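Local coordinates for protein acetylene hydratase (Pelobacter acetylenicus, PDB 2E7Z) that catalyses the hydration of acetylene to acetaldehyde, using a tungsten-bis(molybdopterin guanine dinucleotide) cofactor and one [4Fe-4S] cluster, at residues A[17-22]-A[479-484]; A[130-135]-A[392-397]. All blocks are in the same frame, centred on the assembly; numbering follows the deposited sequence. Where two conformers were deposited one is given.

Contact 1. Residues A[17-22]-A[479-484]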
ATOM      1  N   ALA A  17      -6.571   6.839 -24.628  1.00 13.77           N
ATOM      2  CA  ALA A  17      -7.451   7.978 -24.392  1.00 14.39           C
ATOM      3  C   ALA A  17      -7.490   8.856 -25.609  1.00 15.71           C
ATOM      4  O   ALA A  17      -6.501   8.977 -26.339  1.00 15.15           O
ATOM      5  CB  ALA A  17      -6.979   8.795 -23.196  1.00 14.13           C
ATOM      6  N   GLU A  18      -8.639   9.487 -25.805  1.00 16.36           N
ATOM      7  CA  GLU A  18      -8.808  10.425 -26.892  1.00 18.42           C
ATOM      8  C   GLU A  18      -9.781  11.521 -26.489  1.00 17.49           C
ATOM      9  O   GLU A  18     -10.826  11.249 -25.898  1.00 18.59           O
ATOM     10  CB  GLU A  18      -9.355   9.702 -28.117  1.00 19.09           C
ATOM     11  CG  GLU A  18      -9.310  10.545 -29.365  1.00 24.75           C
ATOM     12  CD  GLU A  18      -9.853   9.825 -30.581  1.00 29.35           C
ATOM     13  OE1 GLU A  18     -10.570   8.801 -30.418  1.00 33.16           O
ATOM     14  OE2 GLU A  18      -9.559  10.295 -31.703  1.00 33.18           O
ATOM     15  N   VAL A  19      -9.425  12.760 -26.812  1.00 18.19           N
ATOM     16  CA  VAL A  19     -10.313  13.896 -26.595  1.00 17.75           C
ATOM     17  C   VAL A  19     -11.326  13.948 -27.729  1.00 18.61           C
ATOM     18  O   VAL A  19     -10.954  13.993 -28.899  1.00 19.08           O
ATOM     19  CB  VAL A  19      -9.530  15.214 -26.557  1.00 17.54           C
ATOM     20  CG1 VAL A  19     -10.428  16.365 -26.178  1.00 18.81           C
ATOM     21  CG2 VAL A  19      -8.388  15.113 -25.563  1.00 17.98           C
ATOM     22  N   LYS A  20     -12.604  13.911 -27.369  0.50 18.39           N
ATOM     23  CA  LYS A  20     -13.687  13.983 -28.357  0.50 19.01           C
ATOM     24  C   LYS A  20     -13.956  15.430 -28.751  0.50 19.26           C
ATOM     25  O   LYS A  20     -13.437  16.360 -28.132  0.50 19.25           O
ATOM     26  CB  LYS A  20     -14.947  13.317 -27.804  0.50 19.08           C
ATOM     27  CG  LYS A  20     -14.835  11.806 -27.724  0.50 20.48           C
ATOM     28  CD  LYS A  20     -15.907  11.220 -26.827  0.50 21.68           C
ATOM     29  CE  LYS A  20     -16.080   9.738 -27.083  0.50 23.42           C
ATOM     30  NZ  LYS A  20     -16.932   9.082 -26.047  0.50 24.47           N
ATOM     31  N   ALA A  21     -14.767  15.622 -29.792  1.00 20.25           N
ATOM     32  CA  ALA A  21     -15.043  16.973 -30.312  1.00 21.13           C
ATOM     33  C   ALA A  21     -15.547  17.953 -29.247  1.00 21.98           C
ATOM     34  O   ALA A  21     -15.163  19.129 -29.258  1.00 22.55           O
ATOM     35  CB  ALA A  21     -16.004  16.922 -31.487  1.00 21.44           C
ATOM     36  N   ASP A  22     -16.341  17.439 -28.300  1.00 22.14           N
ATOM     37  CA  ASP A  22     -16.904  18.247 -27.224  1.00 22.76           C
ATOM     38  C   ASP A  22     -15.981  18.445 -26.019  1.00 22.37           C
ATOM     39  O   ASP A  22     -16.368  19.063 -25.023  1.00 23.51           O
ATOM     40  CB  ASP A  22     -18.254  17.666 -26.792  1.00 23.43           C
ATOM     41  CG  ASP A  22     -18.133  16.349 -26.027  1.00 25.81           C
ATOM     42  OD1 ASP A  22     -19.172  15.875 -25.527  1.00 28.64           O
ATOM     43  OD2 ASP A  22     -17.028  15.774 -25.896  1.00 26.30           O
ATOM     44  N   GLN A 479       1.459   9.091 -21.766  1.00  8.56           N
ATOM     45  CA  GLN A 479       1.362  10.371 -22.453  1.00  8.46           C
ATOM     46  C   GLN A 479       0.382  11.287 -21.771  1.00  9.77           C
ATOM     47  O   GLN A 479      -0.636  10.819 -21.217  1.00  9.36           O
ATOM     48  CB  GLN A 479       0.956  10.134 -23.903  1.00 10.02           C
ATOM     49  CG  GLN A 479       1.949   9.280 -24.687  1.00 10.52           C
ATOM     50  CD  GLN A 479       1.570   9.230 -26.140  1.00 10.76           C
ATOM     51  OE1 GLN A 479       0.567   8.629 -26.513  1.00 12.26           O
ATOM     52  NE2 GLN A 479       2.330   9.932 -26.960  1.00 13.15           N
ATOM     53  N   GLN A 480       0.674  12.588 -21.847  1.00  9.37           N
ATOM     54  CA  GLN A 480      -0.251  13.618 -21.398  1.00  9.72           C
ATOM     55  C   GLN A 480      -1.410  13.785 -22.388  1.00 10.22           C
ATOM     56  O   GLN A 480      -1.168  14.029 -23.575  1.00 11.15           O
ATOM     57  CB  GLN A 480       0.487  14.927 -21.281  1.00  9.55           C
ATOM     58  CG  GLN A 480      -0.325  16.033 -20.672  1.00 11.38           C
ATOM     59  CD  GLN A 480       0.472  17.284 -20.407  1.00 14.16           C
ATOM     60  OE1 GLN A 480       1.683  17.337 -20.659  1.00 15.49           O
ATOM     61  NE2 GLN A 480      -0.188  18.288 -19.865  1.00 14.72           N
ATOM     62  N   VAL A 481      -2.651  13.706 -21.912  1.00 10.42           N
ATOM     63  CA  VAL A 481      -3.792  13.861 -22.815  1.00 12.02           C
ATOM     64  C   VAL A 481      -4.184  15.329 -22.999  1.00 12.35           C
ATOM     65  O   VAL A 481      -4.369  15.812 -24.133  1.00 12.94           O
ATOM     66  CB  VAL A 481      -4.990  12.985 -22.380  1.00 12.25           C
ATOM     67  CG1 VAL A 481      -6.101  13.083 -23.417  1.00 13.16           C
ATOM     68  CG2 VAL A 481      -4.552  11.535 -22.229  1.00 12.54           C
ATOM     69  N   VAL A 482      -4.340  16.039 -21.888  1.00 11.79           N
ATOM     70  CA  VAL A 482      -4.719  17.464 -21.899  1.00 12.53           C
ATOM     71  C   VAL A 482      -3.889  18.255 -20.897  1.00 12.24           C
ATOM     72  O   VAL A 482      -3.208  17.686 -20.040  1.00 11.71           O
ATOM     73  CB  VAL A 482      -6.250  17.697 -21.614  1.00 12.02           C
ATOM     74  CG1 VAL A 482      -7.148  17.050 -22.676  1.00 15.58           C
ATOM     75  CG2 VAL A 482      -6.627  17.208 -20.209  1.00 13.75           C
ATOM     76  N   GLU A 483      -3.908  19.571 -21.015  1.00 12.93           N
ATOM     77  CA  GLU A 483      -3.322  20.442 -20.012  1.00 13.99           C
ATOM     78  C   GLU A 483      -4.180  20.355 -18.751  1.00 13.04           C
ATOM     79  O   GLU A 483      -5.393  20.140 -18.839  1.00 13.70           O
ATOM     80  CB  GLU A 483      -3.298  21.891 -20.527  1.00 15.39           C
ATOM     81  CG  GLU A 483      -2.279  22.145 -21.654  1.00 20.11           C
ATOM     82  CD  GLU A 483      -0.814  22.024 -21.224  1.00 26.79           C
ATOM     83  OE1 GLU A 483      -0.498  22.210 -20.024  1.00 29.67           O
ATOM     84  OE2 GLU A 483       0.035  21.750 -22.106  1.00 30.53           O
ATOM     85  N   PRO A 484      -3.568  20.536 -17.571  1.00 12.48           N
ATOM     86  CA  PRO A 484      -4.386  20.500 -16.359  1.00 12.11           C
ATOM     87  C   PRO A 484      -5.456  21.589 -16.328  1.00 12.76           C
ATOM     88  O   PRO A 484      -5.235  22.721 -16.769  1.00 13.88           O
ATOM     89  CB  PRO A 484      -3.386  20.720 -15.222  1.00 12.80           C
ATOM     90  CG  PRO A 484      -2.058  20.977 -15.845  1.00 15.09           C
ATOM     91  CD  PRO A 484      -2.128  20.726 -17.307  1.00 12.76           C
TER

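Contact 2. Residues A[130-135]-A[392-397]. With MGD (2-amino-5,6-dimercapto-7-methyl-3,7,8a,9-tetrahydro-8-oxa-1,3,9,10-tetraaza-anthracen-4-one guanosine dinucleotide), chain E.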
ATOM      1  N   ASN A 130      10.664  12.513   9.010  1.00  7.29           N
ATOM      2  CA  ASN A 130       9.310  12.058   9.350  1.00  7.50           C
ATOM      3  C   ASN A 130       8.319  11.927   8.181  1.00  6.86           C
ATOM      4  O   ASN A 130       7.279  12.591   8.130  1.00  7.41           O
ATOM      5  CB  ASN A 130       8.783  12.857  10.529  1.00  7.12           C
ATOM      6  CG  ASN A 130       9.526  12.509  11.824  1.00  7.25           C
ATOM      7  OD1 ASN A 130       9.894  13.404  12.611  1.00  9.91           O
ATOM      8  ND2 ASN A 130       9.825  11.228  12.003  1.00  5.81           N
ATOM      9  N   TRP A 131       8.704  11.068   7.243  1.00  6.70           N
ATOM     10  CA  TRP A 131       7.890  10.692   6.101  1.00  6.49           C
ATOM     11  C   TRP A 131       7.196   9.380   6.373  1.00  6.22           C
ATOM     12  O   TRP A 131       7.877   8.412   6.835  1.00  7.25           O
ATOM     13  CB  TRP A 131       8.784  10.515   4.872  1.00  5.81           C
ATOM     14  CG  TRP A 131       8.023  10.202   3.625  1.00  6.24           C
ATOM     15  CD1 TRP A 131       7.551  11.122   2.743  1.00  6.56           C
ATOM     16  CD2 TRP A 131       7.686   8.907   3.095  1.00  7.22           C
ATOM     17  NE1 TRP A 131       6.899  10.481   1.709  1.00  6.28           N
ATOM     18  CE2 TRP A 131       6.992   9.126   1.884  1.00  7.02           C
ATOM     19  CE3 TRP A 131       7.929   7.585   3.507  1.00  7.35           C
ATOM     20  CZ2 TRP A 131       6.514   8.089   1.083  1.00  6.81           C
ATOM     21  CZ3 TRP A 131       7.440   6.531   2.708  1.00  9.16           C
ATOM     22  CH2 TRP A 131       6.755   6.797   1.493  1.00  7.79           C
ATOM     23  N   THR A 132       5.897   9.311   6.088  1.00  6.70           N
ATOM     24  CA  THR A 132       5.234   8.037   6.123  1.00  7.00           C
ATOM     25  C   THR A 132       4.245   7.993   4.963  1.00  6.60           C
ATOM     26  O   THR A 132       4.143   8.953   4.182  1.00  6.29           O
ATOM     27  CB  THR A 132       4.585   7.718   7.486  1.00  7.85           C
ATOM     28  OG1 THR A 132       4.287   6.321   7.532  1.00  9.11           O
ATOM     29  CG2 THR A 132       3.317   8.494   7.725  1.00  8.84           C
ATOM     30  N   SER A 133       3.545   6.878   4.843  1.00  6.60           N
ATOM     31  CA  SER A 133       2.693   6.674   3.699  1.00  6.96           C
ATOM     32  C   SER A 133       1.704   5.589   4.061  1.00  7.03           C
ATOM     33  O   SER A 133       2.011   4.685   4.847  1.00  7.54           O
ATOM     34  CB  SER A 133       3.550   6.256   2.493  1.00  7.38           C
ATOM     35  OG  SER A 133       2.749   5.981   1.349  1.00  9.40           O
ATOM     36  N   ALA A 134       0.524   5.641   3.455  1.00  8.09           N
ATOM     37  CA  ALA A 134      -0.473   4.638   3.760  1.00  9.14           C
ATOM     38  C   ALA A 134       0.027   3.265   3.351  1.00 10.02           C
ATOM     39  O   ALA A 134      -0.474   2.239   3.827  1.00 10.71           O
ATOM     40  CB  ALA A 134      -1.779   5.006   3.076  1.00  9.68           C
ATOM     41  N   MET A 135       1.023   3.246   2.468  1.00  8.98           N
ATOM     42  CA  MET A 135       1.654   1.992   2.054  1.00 11.14           C
ATOM     43  C   MET A 135       2.554   1.366   3.136  1.00 10.88           C
ATOM     44  O   MET A 135       3.145   0.290   2.943  1.00 11.95           O
ATOM     45  CB  MET A 135       2.416   2.158   0.723  1.00 11.84           C
ATOM     46  CG  MET A 135       3.825   2.740   0.819  1.00 11.75           C
ATOM     47  SD  MET A 135       4.494   2.999  -0.883  1.00 13.66           S
ATOM     48  CE  MET A 135       4.711   1.303  -1.523  1.00 13.62           C
ATOM     49  N   THR A 392       1.626   5.279  13.856  1.00  7.47           N
ATOM     50  CA  THR A 392       1.154   5.471  15.211  1.00  7.90           C
ATOM     51  C   THR A 392       2.098   6.418  15.963  1.00  7.96           C
ATOM     52  O   THR A 392       1.655   7.303  16.679  1.00  7.89           O
ATOM     53  CB  THR A 392       1.055   4.088  15.939  1.00  8.09           C
ATOM     54  OG1 THR A 392       0.103   3.282  15.228  1.00  8.86           O
ATOM     55  CG2 THR A 392       0.608   4.258  17.385  1.00  8.97           C
ATOM     56  N   ALA A 393       3.417   6.233  15.810  1.00  7.51           N
ATOM     57  CA  ALA A 393       4.357   7.163  16.442  1.00  7.70           C
ATOM     58  C   ALA A 393       4.173   8.584  15.908  1.00  7.51           C
ATOM     59  O   ALA A 393       4.259   9.560  16.671  1.00  7.54           O
ATOM     60  CB  ALA A 393       5.796   6.719  16.247  1.00  7.98           C
ATOM     61  N   LEU A 394       3.946   8.695  14.597  1.00  7.22           N
ATOM     62  CA  LEU A 394       3.817  10.027  14.010  1.00  7.24           C
ATOM     63  C   LEU A 394       2.568  10.750  14.540  1.00  6.48           C
ATOM     64  O   LEU A 394       2.650  11.902  14.993  1.00  6.53           O
ATOM     65  CB  LEU A 394       3.779   9.926  12.492  1.00  7.19           C
ATOM     66  CG  LEU A 394       3.601  11.266  11.780  1.00  7.28           C
ATOM     67  CD1 LEU A 394       4.768  12.273  12.114  1.00  9.85           C
ATOM     68  CD2 LEU A 394       3.473  11.013  10.296  1.00  9.41           C
ATOM     69  N   PHE A 395       1.407  10.084  14.470  1.00  6.14           N
ATOM     70  CA  PHE A 395       0.185  10.736  14.939  1.00  7.02           C
ATOM     71  C   PHE A 395       0.230  10.965  16.437  1.00  6.44           C
ATOM     72  O   PHE A 395      -0.263  11.941  16.953  1.00  6.99           O
ATOM     73  CB  PHE A 395      -1.068   9.958  14.516  1.00  7.74           C
ATOM     74  CG  PHE A 395      -1.360  10.065  13.046  1.00  7.85           C
ATOM     75  CD1 PHE A 395      -1.726  11.284  12.475  1.00  9.10           C
ATOM     76  CD2 PHE A 395      -1.259   8.948  12.231  1.00  9.34           C
ATOM     77  CE1 PHE A 395      -1.994  11.368  11.110  1.00  9.70           C
ATOM     78  CE2 PHE A 395      -1.513   9.001  10.878  1.00 11.10           C
ATOM     79  CZ  PHE A 395      -1.885  10.218  10.310  1.00 11.46           C
ATOM     80  N   THR A 396       0.890  10.064  17.159  1.00  7.75           N
ATOM     81  CA  THR A 396       1.029  10.271  18.601  1.00  7.52           C
ATOM     82  C   THR A 396       1.902  11.479  18.916  1.00  7.81           C
ATOM     83  O   THR A 396       1.589  12.247  19.818  1.00  7.96           O
ATOM     84  CB  THR A 396       1.553   8.995  19.271  1.00  8.57           C
ATOM     85  OG1 THR A 396       0.555   7.984  19.120  1.00  8.95           O
ATOM     86  CG2 THR A 396       1.816   9.202  20.740  1.00  8.97           C
ATOM     87  N   ALA A 397       2.957  11.692  18.137  1.00  7.02           N
ATOM     88  CA  ALA A 397       3.802  12.868  18.379  1.00  7.38           C
ATOM     89  C   ALA A 397       3.024  14.120  18.026  1.00  7.54           C
ATOM     90  O   ALA A 397       3.080  15.123  18.724  1.00  7.76           O
ATOM     91  CB  ALA A 397       5.078  12.777  17.563  1.00  7.22           C
TER
HETATM   92  PB  MGD E 801      -6.644   7.457   0.172  1.00  8.87           P
HETATM   93  O1B MGD E 801      -6.434   7.375   1.663  1.00  9.55           O
HETATM   94  O2B MGD E 801      -8.004   7.287  -0.397  1.00  9.31           O
HETATM   95  O3B MGD E 801      -5.722   6.399  -0.606  1.00  8.26           O
HETATM   96  O3A MGD E 801      -3.909   4.993   0.417  1.00  9.36           O
HETATM   97  PA  MGD E 801      -4.129   6.189  -0.643  1.00  8.69           P
HETATM   98  O1A MGD E 801      -3.834   5.753  -2.047  1.00  8.74           O
HETATM   99  O2A MGD E 801      -3.418   7.372  -0.060  1.00  7.94           O
HETATM  100  O5' MGD E 801      -6.059   8.893  -0.272  1.00  8.04           O
HETATM  101  C5' MGD E 801      -5.729   9.113  -1.632  1.00  8.87           C
HETATM  102  C4' MGD E 801      -5.977  10.585  -1.895  1.00  6.98           C
HETATM  103  O4' MGD E 801      -5.367  10.898  -3.157  1.00  7.65           O
HETATM  104  C3' MGD E 801      -7.447  10.933  -2.102  1.00  7.56           C
HETATM  105  O3' MGD E 801      -7.815  11.966  -1.173  1.00  8.76           O
HETATM  106  C2' MGD E 801      -7.585  11.401  -3.566  1.00  7.85           C
HETATM  107  O2' MGD E 801      -8.539  12.453  -3.815  1.00  9.39           O
HETATM  108  C1' MGD E 801      -6.183  11.873  -3.845  1.00  7.69           C
HETATM  109  N9  MGD E 801      -5.734  11.801  -5.244  1.00  7.75           N
HETATM  110  C8  MGD E 801      -5.994  10.825  -6.149  1.00  8.18           C
HETATM  111  N7  MGD E 801      -5.330  11.046  -7.294  1.00  8.46           N
HETATM  112  C5  MGD E 801      -4.571  12.145  -7.096  1.00  7.74           C
HETATM  113  C6  MGD E 801      -3.627  12.932  -7.871  1.00  7.81           C
HETATM  114  O6  MGD E 801      -3.325  12.615  -9.041  1.00  7.80           O
HETATM  115  N1  MGD E 801      -3.074  13.984  -7.245  1.00  7.29           N
HETATM  116  C2  MGD E 801      -3.395  14.409  -6.027  1.00  7.44           C
HETATM  117  N2  MGD E 801      -2.753  15.498  -5.514  1.00  7.98           N
HETATM  118  N3  MGD E 801      -4.256  13.743  -5.264  1.00  7.44           N
HETATM  119  C4  MGD E 801      -4.840  12.631  -5.756  1.00  7.54           C
HETATM  120  C10 MGD E 801      -4.055   3.652  -0.053  1.00 10.88           C
HETATM  121  C11 MGD E 801      -3.449   2.754   1.004  1.00 10.61           C
HETATM  122  O11 MGD E 801      -4.301   2.869   2.141  1.00  8.62           O
HETATM  123  C12 MGD E 801      -3.398   1.329   0.508  1.00 11.01           C
HETATM  124  S12 MGD E 801      -2.642   1.023  -0.996  1.00 13.53           S
HETATM  125  C13 MGD E 801      -3.878   0.321   1.254  1.00 11.18           C
HETATM  126  S13 MGD E 801      -3.952  -1.280   0.675  1.00 14.62           S
HETATM  127  C14 MGD E 801      -4.407   0.515   2.641  1.00 10.51           C
HETATM  128  N15 MGD E 801      -5.850   0.340   2.709  1.00 10.42           N
HETATM  129  C16 MGD E 801      -6.384   0.622   3.932  1.00 10.39           C
HETATM  130  C17 MGD E 801      -7.564  -0.048   4.494  1.00 10.57           C
HETATM  131  O17 MGD E 801      -8.146  -0.952   3.853  1.00 11.93           O
HETATM  132  N18 MGD E 801      -7.981   0.338   5.717  1.00 10.82           N
HETATM  133  C19 MGD E 801      -7.367   1.305   6.444  1.00  9.48           C
HETATM  134  N19 MGD E 801      -7.838   1.652   7.660  1.00 10.76           N
HETATM  135  N20 MGD E 801      -6.303   1.970   5.976  1.00  9.83           N
HETATM  136  C21 MGD E 801      -5.783   1.668   4.779  1.00 10.49           C
HETATM  137  N22 MGD E 801      -4.702   2.321   4.346  1.00  9.47           N
HETATM  138  C23 MGD E 801      -4.000   1.908   3.149  1.00 10.39           C

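Contact 1. Residues A[17-22]-A[479-484]
Val481 meets Ala17 and Val19 where the small three-stranded antiparallel sheet of the N-terminal iron-sulfur region (strands 2-5, 14-19 and 25-29) is covered by an irregular stretch of chain, 479-484. Ala17 and Val19 are two residues apart on the middle strand, so their side chains leave the same face of the sheet, and both CB atoms point at the loop; that of Glu18, between them, points away. Val481 uses its two methyls separately. CG1, anti to the backbone N (chi1 -175°), reaches CG2 of Val19 at 3.7 Å, while CG2, beside the backbone N, rests on CB of Ala17 at 3.8 Å. One branched residue thus bridges the two strand positions that point at the loop. The nearest pair of CA atoms, Ala17 and Val481, is still 7.1 Å apart, which leaves the joining to side chains, and the contacts between the segments are apolar. Ile25 of strand 25-29 and Val4 of strand 2-5 extend the same patch, both touching Val481. The loop has its own polar brace: Gln480 NE2 donates to Val482 O at 3.1 Å, coming from above the carbonyl plane, 46° out of it. Val19 closes the outer, exposed end, one of its two methyls, CG2, touching both Val481 CG1 and Val482 CG1, the latter at 3.7 Å.

Contact 2. Residues A[130-135]-A[392-397]
Leu394 of helix 391-400 packs against Asn130 and Thr132 of the 130-135 segment, which carries strand 131-132, a buried helix-on-sheet contact in the molybdopterin-binding part of the chain. The CB of Leu394 leaves the helix toward the strand, and CG stands anti to the backbone N (chi1 178°), which extends the side chain away from the helix before it forks. From CG the two methyls divide the work. CD2 meets CG2 of Thr132 at 3.6 Å, the closest approach of the two segments; CD1 lies more loosely beside CB of Asn130, at 4.4 Å. Leucine therefore straddles two residues that face the helix, while Trp131 between them sends its CB away from it.

Thr132 is two-sided. Its methyl faces Leu394, whereas OG1, anti to the backbone N (chi1 -164°), is hydrogen-bonded to the carbonyl of Ala389, so the buried hydroxyl is satisfied just ahead of the helix. Within the helix, Thr392 O accepts twice, from Thr396 N at 2.9 Å and from Thr396 OG1 at 2.8 Å, the two donors arriving on opposite faces of its carbonyl plane. Two residues beyond Thr132, the chain reaches the cofactor: CB of Ala134 comes within 3.4 Å of O3A of the pterin dinucleotide.

Strand 131-132 is an outermost strand of the seven-stranded mixed sheet and runs parallel to strand 103-107; the backbone of Thr132 is hydrogen-bonded to both Val105 and Gln107 there. Helix 391-400 covers the side of the strand from which Thr132 points, with Phe395 set edge-to-face against Tyr420 and touching helix 423-431, while Trp131 packs on helix 118-126.

Overall arrangement
Contact 1 lies near the surface, its centre about 29 Å from that of the chain, whereas contact 2 is buried, its centre about 14 Å from the same point; the contact centres are about 37 Å apart and share no strand or helix. Along the sequence, contact 2 is nested inside the long loop closed by contact 1. Both join their segments through aliphatic carbon atoms, without hydrogen bonds between them, but the settings differ. In 17-22 with 479-484 an irregular loop lies on a small antiparallel sheet, and the side chain of Ala17 lies about 11 Å from the iron-sulfur cluster. In 130-135 with 392-397 a helix covers the edge strand of a larger mixed sheet, and the chain following this strand touches the cofactor.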